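Local coordinates for hydrophilic protein, virA protein (Chromobacterium violaceum, PDB 3BO6) that probably acts as a virulence effector that removes phosphate from phosphothreonine by irreversible beta-elimination, as a phosphothreonine lyase of the SpvC family, at residues A[14-19]-A[214-219]; A[62-67]-A[120-125]; A[101-106]-A[159-164]; A[174-177]-A[181-184]; A[139-142]-A[147-150]. All coordinates share one frame; numbering follows the deposited sequence.

Contact 1 (A[14-19]-A[214-219])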
# COMPACT_ATOMS: atom_id res chain seq x y z
N THR A 14 7.40 -19.51 10.28
CA THR A 14 7.36 -20.96 10.21
C THR A 14 7.46 -21.43 8.77
O THR A 14 8.09 -22.44 8.47
CB THR A 14 6.06 -21.50 10.82
OG1 THR A 14 6.01 -21.14 12.21
CG2 THR A 14 5.97 -23.02 10.69
N ASN A 15 6.83 -20.69 7.86
CA ASN A 15 6.69 -21.14 6.48
C ASN A 15 7.50 -20.34 5.48
O ASN A 15 7.29 -20.46 4.28
CB ASN A 15 5.21 -21.17 6.09
CG ASN A 15 4.43 -22.20 6.89
OD1 ASN A 15 4.64 -23.40 6.73
ND2 ASN A 15 3.55 -21.74 7.78
N PHE A 16 8.45 -19.55 5.99
CA PHE A 16 9.23 -18.63 5.17
C PHE A 16 9.86 -19.29 3.94
O PHE A 16 9.63 -18.84 2.81
CB PHE A 16 10.31 -17.98 6.04
CG PHE A 16 11.07 -16.86 5.36
CD1 PHE A 16 10.43 -15.67 5.07
CD2 PHE A 16 12.42 -16.99 5.08
CE1 PHE A 16 11.12 -14.63 4.49
CE2 PHE A 16 13.12 -15.94 4.48
CZ PHE A 16 12.45 -14.76 4.19
N HIS A 17 10.63 -20.35 4.16
CA HIS A 17 11.28 -21.04 3.05
C HIS A 17 10.29 -21.49 1.97
O HIS A 17 10.51 -21.23 0.78
CB HIS A 17 12.07 -22.24 3.56
CG HIS A 17 12.88 -22.89 2.49
ND1 HIS A 17 12.50 -24.06 1.87
CD2 HIS A 17 14.02 -22.49 1.88
CE1 HIS A 17 13.39 -24.37 0.94
NE2 HIS A 17 14.32 -23.44 0.93
N SER A 18 9.22 -22.15 2.39
CA SER A 18 8.22 -22.63 1.43
C SER A 18 7.54 -21.49 0.68
O SER A 18 7.33 -21.56 -0.54
CB SER A 18 7.16 -23.46 2.15
OG SER A 18 6.16 -23.87 1.24
N LEU A 19 7.20 -20.43 1.41
CA LEU A 19 6.50 -19.30 0.82
C LEU A 19 7.29 -18.63 -0.29
O LEU A 19 6.79 -18.49 -1.41
CB LEU A 19 6.06 -18.30 1.89
CG LEU A 19 4.89 -18.77 2.78
CD1 LEU A 19 4.73 -17.85 3.99
CD2 LEU A 19 3.59 -18.84 1.98
N PHE A 214 7.34 -10.30 6.12
CA PHE A 214 6.53 -9.80 5.02
C PHE A 214 7.35 -8.94 4.06
O PHE A 214 7.24 -9.08 2.84
CB PHE A 214 5.29 -9.03 5.53
CG PHE A 214 4.46 -8.41 4.41
CD1 PHE A 214 3.46 -9.15 3.79
CD2 PHE A 214 4.72 -7.13 3.95
CE1 PHE A 214 2.71 -8.60 2.76
CE2 PHE A 214 3.98 -6.58 2.92
CZ PHE A 214 2.98 -7.32 2.33
N TYR A 215 8.16 -8.05 4.62
CA TYR A 215 9.00 -7.19 3.79
C TYR A 215 9.98 -8.01 2.97
O TYR A 215 10.17 -7.76 1.78
CB TYR A 215 9.77 -6.19 4.66
CG TYR A 215 10.72 -5.33 3.86
CD1 TYR A 215 10.23 -4.31 3.06
CD2 TYR A 215 12.09 -5.54 3.88
CE1 TYR A 215 11.08 -3.51 2.31
CE2 TYR A 215 12.95 -4.74 3.12
CZ TYR A 215 12.43 -3.72 2.36
OH TYR A 215 13.25 -2.91 1.60
N ARG A 216 10.60 -9.00 3.59
CA ARG A 216 11.56 -9.84 2.87
C ARG A 216 10.88 -10.57 1.71
O ARG A 216 11.45 -10.71 0.63
CB ARG A 216 12.22 -10.82 3.84
CG ARG A 216 13.03 -10.11 4.93
CD ARG A 216 13.75 -11.10 5.84
NE ARG A 216 14.78 -11.83 5.11
CZ ARG A 216 15.48 -12.83 5.62
NH1 ARG A 216 15.22 -13.24 6.86
NH2 ARG A 216 16.40 -13.45 4.88
N LEU A 217 9.64 -11.01 1.93
CA LEU A 217 8.87 -11.66 0.87
C LEU A 217 8.54 -10.70 -0.28
O LEU A 217 8.41 -11.11 -1.43
CB LEU A 217 7.61 -12.28 1.46
CG LEU A 217 7.90 -13.48 2.40
CD1 LEU A 217 6.68 -13.83 3.26
CD2 LEU A 217 8.36 -14.70 1.61
N MET A 218 8.42 -9.41 0.03
CA MET A 218 8.12 -8.40 -0.98
C MET A 218 9.37 -7.93 -1.72
O MET A 218 9.29 -7.54 -2.89
CB MET A 218 7.48 -7.17 -0.33
CG MET A 218 6.09 -7.43 0.24
SD MET A 218 4.85 -7.96 -0.97
CE MET A 218 4.70 -9.67 -0.46
N ALA A 219 10.51 -7.95 -1.02
CA ALA A 219 11.69 -7.23 -1.51
C ALA A 219 12.92 -8.06 -1.84
O ALA A 219 13.73 -7.65 -2.66
CB ALA A 219 12.07 -6.10 -0.53
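Arg216 meets the ring of Phe16 first with CB and again with its guanidinium end, the two side chains crossing at about a right angle. From the base, Arg216 CB lies 4.0 Å from Phe16 CZ. CG and CD then bow past the ring, and the bend at the third torsion (chi3 66°) brings the guanidinium back to the outer end of the same ring. There Arg216 NE comes within 3.9 Å of Phe16 CZ, and the central carbon CZ of Arg216 is equally near that atom. At the tip Arg216 NH2 reaches Phe16 CE2 at 4.1 Å. Phe16 CZ thus stands above the middle of one guanidinium face, but the two planes are inclined by 46°, so this is an oblique contact rather than a flat stack. The NE end is held by a salt bridge to Glu220, the last residue of the chain.

The contact pairs the start of helix 16-24 with the C-terminal helix 213-219, which brings the two ends of the alpha/beta chain together. Leu217 slides past Phe16 in the opposite direction, and its CD2 methyl packs 4.0 Å from Phe16 CE1. On its other flank the same Leu217 methyl, CD2, sits 4.3 Å from Leu19 CB. Leu12 of helix 7-14 touches both Leu19 and Leu217, closing the apolar end, while the arginine end is partly exposed.

Contact 2 (A[62-67]-A[120-125])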
# COMPACT_ATOMS: atom_id res chain seq x y z
N GLY A 62 -13.11 15.86 8.70
CA GLY A 62 -12.40 15.38 9.89
C GLY A 62 -10.88 15.22 9.81
O GLY A 62 -10.17 15.61 10.73
N ASP A 63 -10.38 14.61 8.74
CA ASP A 63 -8.93 14.44 8.60
C ASP A 63 -8.54 14.90 7.21
O ASP A 63 -9.38 15.43 6.46
CB ASP A 63 -8.52 12.97 8.83
CG ASP A 63 -7.08 12.83 9.37
OD1 ASP A 63 -6.85 11.89 10.16
OD2 ASP A 63 -6.17 13.61 9.01
N VAL A 64 -7.28 14.70 6.86
CA VAL A 64 -6.74 15.24 5.63
C VAL A 64 -6.51 14.17 4.55
O VAL A 64 -5.68 14.35 3.68
CB VAL A 64 -5.45 16.05 5.90
CG1 VAL A 64 -5.72 17.15 6.92
CG2 VAL A 64 -4.33 15.15 6.38
N PHE A 65 -7.28 13.09 4.59
CA PHE A 65 -7.15 12.05 3.57
C PHE A 65 -8.49 11.80 2.90
O PHE A 65 -9.55 12.17 3.41
CB PHE A 65 -6.65 10.75 4.20
CG PHE A 65 -5.30 10.86 4.87
CD1 PHE A 65 -4.12 10.76 4.13
CD2 PHE A 65 -5.21 11.05 6.24
CE1 PHE A 65 -2.88 10.86 4.74
CE2 PHE A 65 -3.96 11.13 6.86
CZ PHE A 65 -2.80 11.04 6.12
N MET A 66 -8.42 11.19 1.72
CA MET A 66 -9.59 10.63 1.06
C MET A 66 -9.41 9.12 1.05
O MET A 66 -8.30 8.63 0.79
CB MET A 66 -9.75 11.18 -0.36
CG MET A 66 -9.82 12.70 -0.38
SD MET A 66 -8.39 13.40 -1.18
CE MET A 66 -8.60 12.62 -2.76
N HIS A 67 -10.47 8.39 1.35
CA HIS A 67 -10.37 6.96 1.64
C HIS A 67 -11.15 6.13 0.64
O HIS A 67 -12.23 6.52 0.20
CB HIS A 67 -10.95 6.67 3.03
CG HIS A 67 -10.40 7.54 4.11
ND1 HIS A 67 -9.38 7.13 4.94
CD2 HIS A 67 -10.72 8.80 4.51
CE1 HIS A 67 -9.09 8.09 5.80
NE2 HIS A 67 -9.90 9.12 5.56
N GLU A 120 -5.08 19.86 -0.60
CA GLU A 120 -5.62 21.17 -0.26
C GLU A 120 -5.72 21.41 1.25
O GLU A 120 -5.82 22.55 1.70
CB GLU A 120 -6.99 21.35 -0.91
CG GLU A 120 -6.96 21.25 -2.42
CD GLU A 120 -6.07 22.30 -3.05
OE1 GLU A 120 -5.37 21.97 -4.03
OE2 GLU A 120 -6.09 23.46 -2.58
N ARG A 121 -5.70 20.34 2.03
CA ARG A 121 -5.88 20.46 3.47
C ARG A 121 -4.61 20.15 4.26
O ARG A 121 -4.41 20.67 5.35
CB ARG A 121 -6.99 19.51 3.95
CG ARG A 121 -8.36 19.75 3.33
CD ARG A 121 -8.98 21.05 3.81
NE ARG A 121 -8.79 22.14 2.87
CZ ARG A 121 -9.73 22.58 2.03
NH1 ARG A 121 -9.47 23.59 1.21
NH2 ARG A 121 -10.93 22.02 2.03
N VAL A 122 -3.76 19.28 3.73
CA VAL A 122 -2.58 18.84 4.46
C VAL A 122 -1.60 20.00 4.74
O VAL A 122 -1.51 20.98 3.98
CB VAL A 122 -1.88 17.70 3.68
CG1 VAL A 122 -1.16 18.26 2.44
CG2 VAL A 122 -0.91 16.94 4.58
N ASP A 123 -0.88 19.87 5.85
CA ASP A 123 0.30 20.69 6.12
C ASP A 123 1.30 20.39 4.99
O ASP A 123 1.69 19.24 4.80
CB ASP A 123 0.84 20.26 7.49
CG ASP A 123 2.28 20.68 7.76
OD1 ASP A 123 2.88 21.47 7.00
OD2 ASP A 123 2.83 20.19 8.77
N GLN A 124 1.71 21.41 4.24
CA GLN A 124 2.52 21.17 3.05
C GLN A 124 3.91 20.62 3.33
O GLN A 124 4.58 20.15 2.42
CB GLN A 124 2.64 22.42 2.18
CG GLN A 124 1.32 22.90 1.58
CD GLN A 124 0.76 21.96 0.51
OE1 GLN A 124 1.41 21.71 -0.51
NE2 GLN A 124 -0.43 21.44 0.75
N GLN A 125 4.36 20.68 4.59
CA GLN A 125 5.66 20.14 4.97
C GLN A 125 5.55 18.80 5.67
O GLN A 125 6.56 18.23 6.10
CB GLN A 125 6.44 21.11 5.88
CG GLN A 125 6.68 22.49 5.29
CD GLN A 125 7.23 22.45 3.88
OE1 GLN A 125 6.82 23.23 3.03
NE2 GLN A 125 8.17 21.54 3.63
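Val64 lies against Arg121 CB and against the backbone and a methyl of Val122, and the contact across the two segments is apolar. Its two methyls divide the work. Val64 CG1 packs 4.0 Å from Arg121 CB, whereas Val64 CG2 faces Val122 CG2 at 4.3 Å. The branch point also approaches main chain, with Val64 CB 4.2 Å from Val122 N. The CG1 methyl stands anti to the carbonyl carbon (chi1 -56°), and CG2 is left over one face of the neighbouring Phe65 ring. Arg121 takes part through CB and its backbone oxygen, while its side chain bends at chi2 and chi3 and the guanidinium leads away from Val64.

Two side-chain bonds shape the loops from within. Asp63 OD2 accepts from Val64 N at 2.7 Å, on the anti side of the carboxylate and close to its plane. In the other loop Asp123 OD1 takes the N-H of Gln125 at 2.9 Å, approached from above the carboxylate plane, which makes an Asx turn. Arg90 holds the carbonyl of the intervening Gln124.

Backbone pairing continues from this point: Val64 bonds to Asp118 and Met66 to Val116, while the buried Val122 side chain also rests on Thr117 and Val128. The contact is therefore an apolar meeting of loop residues at the end of the antiparallel pair 65-70 and 113-117, two neighbouring strands of the seven-stranded sheet.

Contact 3 (A[101-106]-A[159-164])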
# COMPACT_ATOMS: atom_id res chain seq x y z
N SER A 101 -5.02 5.11 -10.73
CA SER A 101 -6.41 4.79 -10.42
C SER A 101 -6.86 3.49 -11.11
O SER A 101 -7.68 2.74 -10.56
CB SER A 101 -7.35 5.95 -10.75
OG SER A 101 -7.32 6.19 -12.15
N GLY A 102 -6.33 3.20 -12.30
CA GLY A 102 -6.63 1.94 -12.97
C GLY A 102 -6.32 0.74 -12.08
O GLY A 102 -7.11 -0.20 -11.98
N LEU A 103 -5.16 0.78 -11.44
CA LEU A 103 -4.72 -0.29 -10.54
C LEU A 103 -5.43 -0.23 -9.18
O LEU A 103 -5.86 -1.25 -8.66
CB LEU A 103 -3.20 -0.22 -10.34
CG LEU A 103 -2.37 -0.83 -11.48
CD1 LEU A 103 -0.92 -0.34 -11.46
CD2 LEU A 103 -2.45 -2.34 -11.44
N LEU A 104 -5.56 0.96 -8.61
CA LEU A 104 -6.10 1.04 -7.25
C LEU A 104 -7.58 0.69 -7.18
O LEU A 104 -8.08 0.30 -6.12
CB LEU A 104 -5.85 2.44 -6.66
CG LEU A 104 -4.39 2.77 -6.35
CD1 LEU A 104 -4.24 4.25 -5.98
CD2 LEU A 104 -3.89 1.89 -5.21
N PHE A 105 -8.30 0.86 -8.29
CA PHE A 105 -9.71 0.48 -8.36
C PHE A 105 -9.92 -0.83 -9.11
O PHE A 105 -11.05 -1.21 -9.40
CB PHE A 105 -10.55 1.59 -9.00
CG PHE A 105 -10.70 2.81 -8.14
CD1 PHE A 105 -9.89 3.91 -8.33
CD2 PHE A 105 -11.68 2.86 -7.15
CE1 PHE A 105 -10.01 5.05 -7.52
CE2 PHE A 105 -11.81 3.99 -6.34
CZ PHE A 105 -10.99 5.08 -6.53
N SER A 106 -8.85 -1.54 -9.42
CA SER A 106 -8.96 -2.76 -10.22
C SER A 106 -9.71 -3.88 -9.51
O SER A 106 -9.49 -4.12 -8.31
CB SER A 106 -7.56 -3.26 -10.60
OG SER A 106 -7.62 -4.54 -11.24
N ILE A 159 2.78 -4.18 -6.43
CA ILE A 159 3.71 -3.10 -6.11
C ILE A 159 4.62 -2.84 -7.31
O ILE A 159 4.86 -1.68 -7.68
CB ILE A 159 4.55 -3.41 -4.83
CG1 ILE A 159 3.80 -2.96 -3.57
CG2 ILE A 159 5.90 -2.69 -4.89
CD1 ILE A 159 2.31 -3.13 -3.62
N GLU A 160 5.09 -3.90 -7.96
CA GLU A 160 5.92 -3.72 -9.14
C GLU A 160 5.14 -3.06 -10.29
O GLU A 160 5.69 -2.27 -11.06
CB GLU A 160 6.61 -5.05 -9.51
CG GLU A 160 7.66 -5.43 -8.43
CD GLU A 160 8.10 -6.90 -8.43
OE1 GLU A 160 7.57 -7.70 -9.24
OE2 GLU A 160 8.98 -7.25 -7.61
N CYS A 161 3.84 -3.32 -10.39
CA CYS A 161 3.01 -2.65 -11.38
C CYS A 161 2.76 -1.17 -11.06
O CYS A 161 2.69 -0.33 -11.96
CB CYS A 161 1.68 -3.37 -11.49
SG CYS A 161 1.02 -3.20 -13.09
N LEU A 162 2.61 -0.85 -9.78
CA LEU A 162 2.46 0.54 -9.36
C LEU A 162 3.73 1.30 -9.76
O LEU A 162 3.66 2.41 -10.31
CB LEU A 162 2.23 0.63 -7.84
CG LEU A 162 0.92 0.03 -7.31
CD1 LEU A 162 0.97 -0.02 -5.78
CD2 LEU A 162 -0.33 0.79 -7.79
N GLU A 163 4.88 0.69 -9.49
CA GLU A 163 6.17 1.29 -9.83
C GLU A 163 6.26 1.49 -11.34
O GLU A 163 6.67 2.56 -11.79
CB GLU A 163 7.33 0.39 -9.36
CG GLU A 163 7.57 0.40 -7.85
CD GLU A 163 8.51 1.50 -7.41
OE1 GLU A 163 9.46 1.84 -8.16
OE2 GLU A 163 8.32 2.03 -6.29
N SER A 164 5.91 0.47 -12.11
CA SER A 164 6.01 0.60 -13.57
C SER A 164 5.07 1.67 -14.12
O SER A 164 5.48 2.46 -14.97
CB SER A 164 5.83 -0.76 -14.27
OG SER A 164 4.52 -1.27 -14.15
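With CG anti to its carbonyl carbon (chi1 -80°), Leu103 extends its isobutyl group straight at the opposing helix, between Cys161 and Leu162. Leu162 adopts the same first torsion (chi1 -66°) and swings its CD2 methyl around to meet it. Leu103 CD1 is the central atom. It touches Leu162 CD2 at 3.9 Å, and it also rests against main chain, 3.6 Å from Cys161 O. The lower part of the leucine joins in as well, since Leu103 CB lies 4.0 Å from Leu162 CD2. Beside this pair the thiol of Cys161, in one of its two modelled conformers, flanks the branch, with SG 3.8 Å from Leu103 CD1; that approach is correspondingly less certain.

Two helices are joined here, the last turn of helix 93-104 and the later half of helix 149-168, packed on one face of the antiparallel sheet of this alpha/beta fold. Leu162 and Leu104 both reach Leu136 of strand 134-137, so the helices share a strand as their floor. Leu103 is a knob in a hole formed by Phe158, Cys161, Leu162 and Arg165, knobs-into-holes packing.

Beyond Leu104 the chain leaves helical geometry at Phe105, whose ring meets Trp114 edge-to-face. On the far side of helix 149-168, Glu163 receives the backbone N-H groups of Lys187, Tyr188 and Val189 on its two carboxylate oxygens, tying the helix to the approach of strand 189-193.

Contact 4 (A[174-177]-A[181-184])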
# COMPACT_ATOMS: atom_id res chain seq x y z
N GLY A 174 8.95 11.30 -4.76
CA GLY A 174 8.93 12.29 -3.69
C GLY A 174 9.94 11.95 -2.62
O GLY A 174 10.88 11.18 -2.85
N GLN A 175 9.77 12.55 -1.45
CA GLN A 175 10.64 12.27 -0.32
C GLN A 175 10.07 11.10 0.48
O GLN A 175 9.01 11.23 1.07
CB GLN A 175 10.71 13.50 0.59
CG GLN A 175 11.27 14.74 -0.07
CD GLN A 175 11.40 15.89 0.90
OE1 GLN A 175 11.69 15.69 2.08
NE2 GLN A 175 11.17 17.11 0.42
N TYR A 176 10.77 9.97 0.50
CA TYR A 176 10.29 8.81 1.26
C TYR A 176 10.25 9.18 2.75
O TYR A 176 11.15 9.88 3.24
CB TYR A 176 11.24 7.61 1.18
CG TYR A 176 11.63 6.99 -0.15
CD1 TYR A 176 10.87 5.98 -0.73
CD2 TYR A 176 12.83 7.33 -0.76
CE1 TYR A 176 11.27 5.36 -1.93
CE2 TYR A 176 13.24 6.73 -1.94
CZ TYR A 176 12.46 5.75 -2.52
OH TYR A 176 12.88 5.15 -3.70
N PRO A 177 9.27 8.65 3.49
CA PRO A 177 9.22 8.94 4.93
C PRO A 177 10.37 8.23 5.65
O PRO A 177 10.64 7.06 5.37
CB PRO A 177 7.89 8.33 5.38
CG PRO A 177 7.43 7.43 4.26
CD PRO A 177 8.16 7.82 3.01
N VAL A 181 11.18 1.60 5.13
CA VAL A 181 12.32 1.05 4.40
C VAL A 181 11.90 0.69 2.98
O VAL A 181 10.71 0.53 2.69
CB VAL A 181 12.93 -0.21 5.09
CG1 VAL A 181 13.56 0.16 6.44
CG2 VAL A 181 11.88 -1.30 5.25
N HIS A 182 12.87 0.61 2.08
CA HIS A 182 12.59 0.21 0.71
C HIS A 182 13.90 -0.30 0.12
O HIS A 182 14.98 0.12 0.54
CB HIS A 182 12.07 1.39 -0.12
CG HIS A 182 13.08 2.48 -0.32
ND1 HIS A 182 13.89 2.55 -1.44
CD2 HIS A 182 13.44 3.52 0.46
CE1 HIS A 182 14.69 3.59 -1.34
NE2 HIS A 182 14.43 4.21 -0.20
N PRO A 183 13.80 -1.19 -0.87
CA PRO A 183 15.01 -1.68 -1.56
C PRO A 183 15.37 -0.71 -2.68
O PRO A 183 14.55 0.12 -3.08
CB PRO A 183 14.54 -3.00 -2.17
CG PRO A 183 13.09 -2.79 -2.44
CD PRO A 183 12.59 -1.90 -1.30
N GLU A 184 16.59 -0.83 -3.21
CA GLU A 184 17.06 0.06 -4.28
C GLU A 184 16.12 0.09 -5.49
O GLU A 184 15.99 1.13 -6.14
CB GLU A 184 18.47 -0.34 -4.72
CG GLU A 184 19.47 -0.42 -3.59
CD GLU A 184 20.61 -1.38 -3.90
OE1 GLU A 184 20.96 -1.53 -5.09
OE2 GLU A 184 21.15 -1.98 -2.95
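Tyr176 and His182 stack ring on ring, and this aromatic pair carries the contact between the two loop segments. The ring centroids are 3.7 Å apart and the planes tilt by only 14°, giving a face-to-face stack with a slight offset. His182 NE2 lies over the outer half of the phenol ring, 3.3 Å from Tyr176 CE2, and His182 CE1 comes equally close to Tyr176 CZ at 3.3 Å. The two side chains cross at about a right angle.

Hydrogen bonds fix the rim of the stack. His182 ND1 donates to Pro183 O at 3.0 Å, from well above the carbonyl plane and with the acceptor tilted from the imidazole plane. This bond reaches round to the next residue because the ring stands between backbone N and carbonyl carbon (chi1 67°). The hydroxyl of Tyr176 is bonded to the backbone oxygen of Trp186, a little farther along the same loop.

Both rings are probably restrained in position and rotation by these carbonyls, and the stack closes the loop between residues 176 and 182, ahead of strand 189-193, where Ser190 touches both residues. The rings thus meet through their faces, while ND1 and the hydroxyl are satisfied by backbone oxygens.

Contact 5 (A[139-142]-A[147-150])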
# COMPACT_ATOMS: atom_id res chain seq x y z
N LYS A 139 -3.71 -6.83 3.91
CA LYS A 139 -4.32 -7.76 4.87
C LYS A 139 -4.04 -9.18 4.40
O LYS A 139 -4.07 -9.44 3.21
CB LYS A 139 -5.84 -7.56 4.90
CG LYS A 139 -6.30 -6.18 5.34
CD LYS A 139 -7.68 -5.88 4.76
CE LYS A 139 -8.72 -6.94 5.11
NZ LYS A 139 -10.02 -6.72 4.39
N PRO A 140 -3.79 -10.10 5.35
CA PRO A 140 -3.72 -11.51 4.95
C PRO A 140 -5.06 -11.91 4.31
O PRO A 140 -6.11 -11.42 4.73
CB PRO A 140 -3.53 -12.28 6.27
CG PRO A 140 -3.43 -11.28 7.33
CD PRO A 140 -3.66 -9.90 6.80
N ASP A 141 -4.99 -12.77 3.31
CA ASP A 141 -6.17 -13.15 2.54
C ASP A 141 -7.06 -14.20 3.18
O ASP A 141 -8.28 -14.20 2.95
CB ASP A 141 -5.79 -13.59 1.12
CG ASP A 141 -4.78 -14.73 1.11
OD1 ASP A 141 -3.77 -14.65 1.84
OD2 ASP A 141 -4.99 -15.69 0.34
N GLN A 142 -6.47 -15.10 3.96
CA GLN A 142 -7.24 -16.22 4.52
C GLN A 142 -7.96 -15.83 5.81
O GLN A 142 -7.54 -14.92 6.53
CB GLN A 142 -6.33 -17.43 4.75
CG GLN A 142 -5.60 -17.87 3.48
CD GLN A 142 -4.61 -18.98 3.74
OE1 GLN A 142 -3.42 -18.73 3.93
NE2 GLN A 142 -5.10 -20.22 3.77
N TYR A 147 -1.20 -15.27 5.44
CA TYR A 147 -0.96 -14.96 4.04
C TYR A 147 -0.74 -16.24 3.23
O TYR A 147 0.08 -17.07 3.60
CB TYR A 147 0.31 -14.11 3.90
CG TYR A 147 0.22 -12.68 4.35
CD1 TYR A 147 -0.43 -11.72 3.58
CD2 TYR A 147 0.83 -12.25 5.53
CE1 TYR A 147 -0.50 -10.40 3.99
CE2 TYR A 147 0.76 -10.93 5.94
CZ TYR A 147 0.09 -10.01 5.16
OH TYR A 147 0.07 -8.70 5.61
N SER A 148 -1.43 -16.38 2.11
CA SER A 148 -1.11 -17.47 1.18
C SER A 148 0.03 -17.06 0.24
O SER A 148 0.24 -15.86 0.01
CB SER A 148 -2.34 -17.85 0.36
OG SER A 148 -2.68 -16.84 -0.58
N ALA A 149 0.74 -18.03 -0.32
CA ALA A 149 1.77 -17.73 -1.31
C ALA A 149 1.21 -16.97 -2.51
O ALA A 149 1.83 -16.02 -2.99
CB ALA A 149 2.49 -18.98 -1.76
N SER A 150 0.03 -17.36 -2.97
CA SER A 150 -0.61 -16.69 -4.10
C SER A 150 -0.86 -15.21 -3.80
O SER A 150 -0.59 -14.34 -4.62
CB SER A 150 -1.94 -17.37 -4.46
OG SER A 150 -1.72 -18.60 -5.13
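Pro140 packs over one face of the Tyr147 ring, the side chains crossing at a slant, and this is the dense part of the contact. Pro140 CB lies 4.1 Å from the centroid of the tyrosine ring, only 8° off the ring normal, a CH-pi contact over the centre of the face. Its CA also touches the ring, with Pro140 CA 3.5 Å from Tyr147 CE1. Helix 213-219 adds to this core by bringing the ring of Phe214 against Tyr147, and the tyrosine hydroxyl is bonded to Asp82 of strand 82-86.

Alongside this apolar core the carboxylate of Asp141 grips Ser148 with both oxygens. Asp141 OD1 accepts from Ser148 N at 2.9 Å through its syn lone pair, with a nearly straight N-H...O angle of 167°. Asp141 OD2 takes the hydroxyl proton of Ser148 OG at 2.7 Å, again on the syn side but tilted out of the carboxylate plane. The first torsion of Asp141, chi1 56°, folds the group over its own backbone and toward the serine.

The looser margin belongs to the partly exposed Gln142, beside Tyr147 and Ser148; the orientation of its amide is doubtful.

Ser148 OG in turn meets the N-H of Ser151, so the serine is the N-cap of helix 149-168. Asp141 holds this capping serine from outside the helix, in the short connection from strand 134-137.

Contacts 1 and 5 lie on the same side of the chain's centre, about 12 Å apart between centres, and touch: Phe214 meets Tyr147, and Leu19 meets Ala149. Contact 1 encloses the others in sequence. Contact 4 also reaches helix 213-219, since Tyr215 packs on Val181 and Pro183. Helix 149-168 links contact 5, at its start, to contact 3 in its later half, with centres about 19 Å apart. Contact 2 lies across the molecule, about 34 Å from contact 1 between centres. Contact 1 thus brings residues near both ends of the chain together, while contacts 2 and 3, whose segments alternate in sequence, interlock parts of the fold around the sheet.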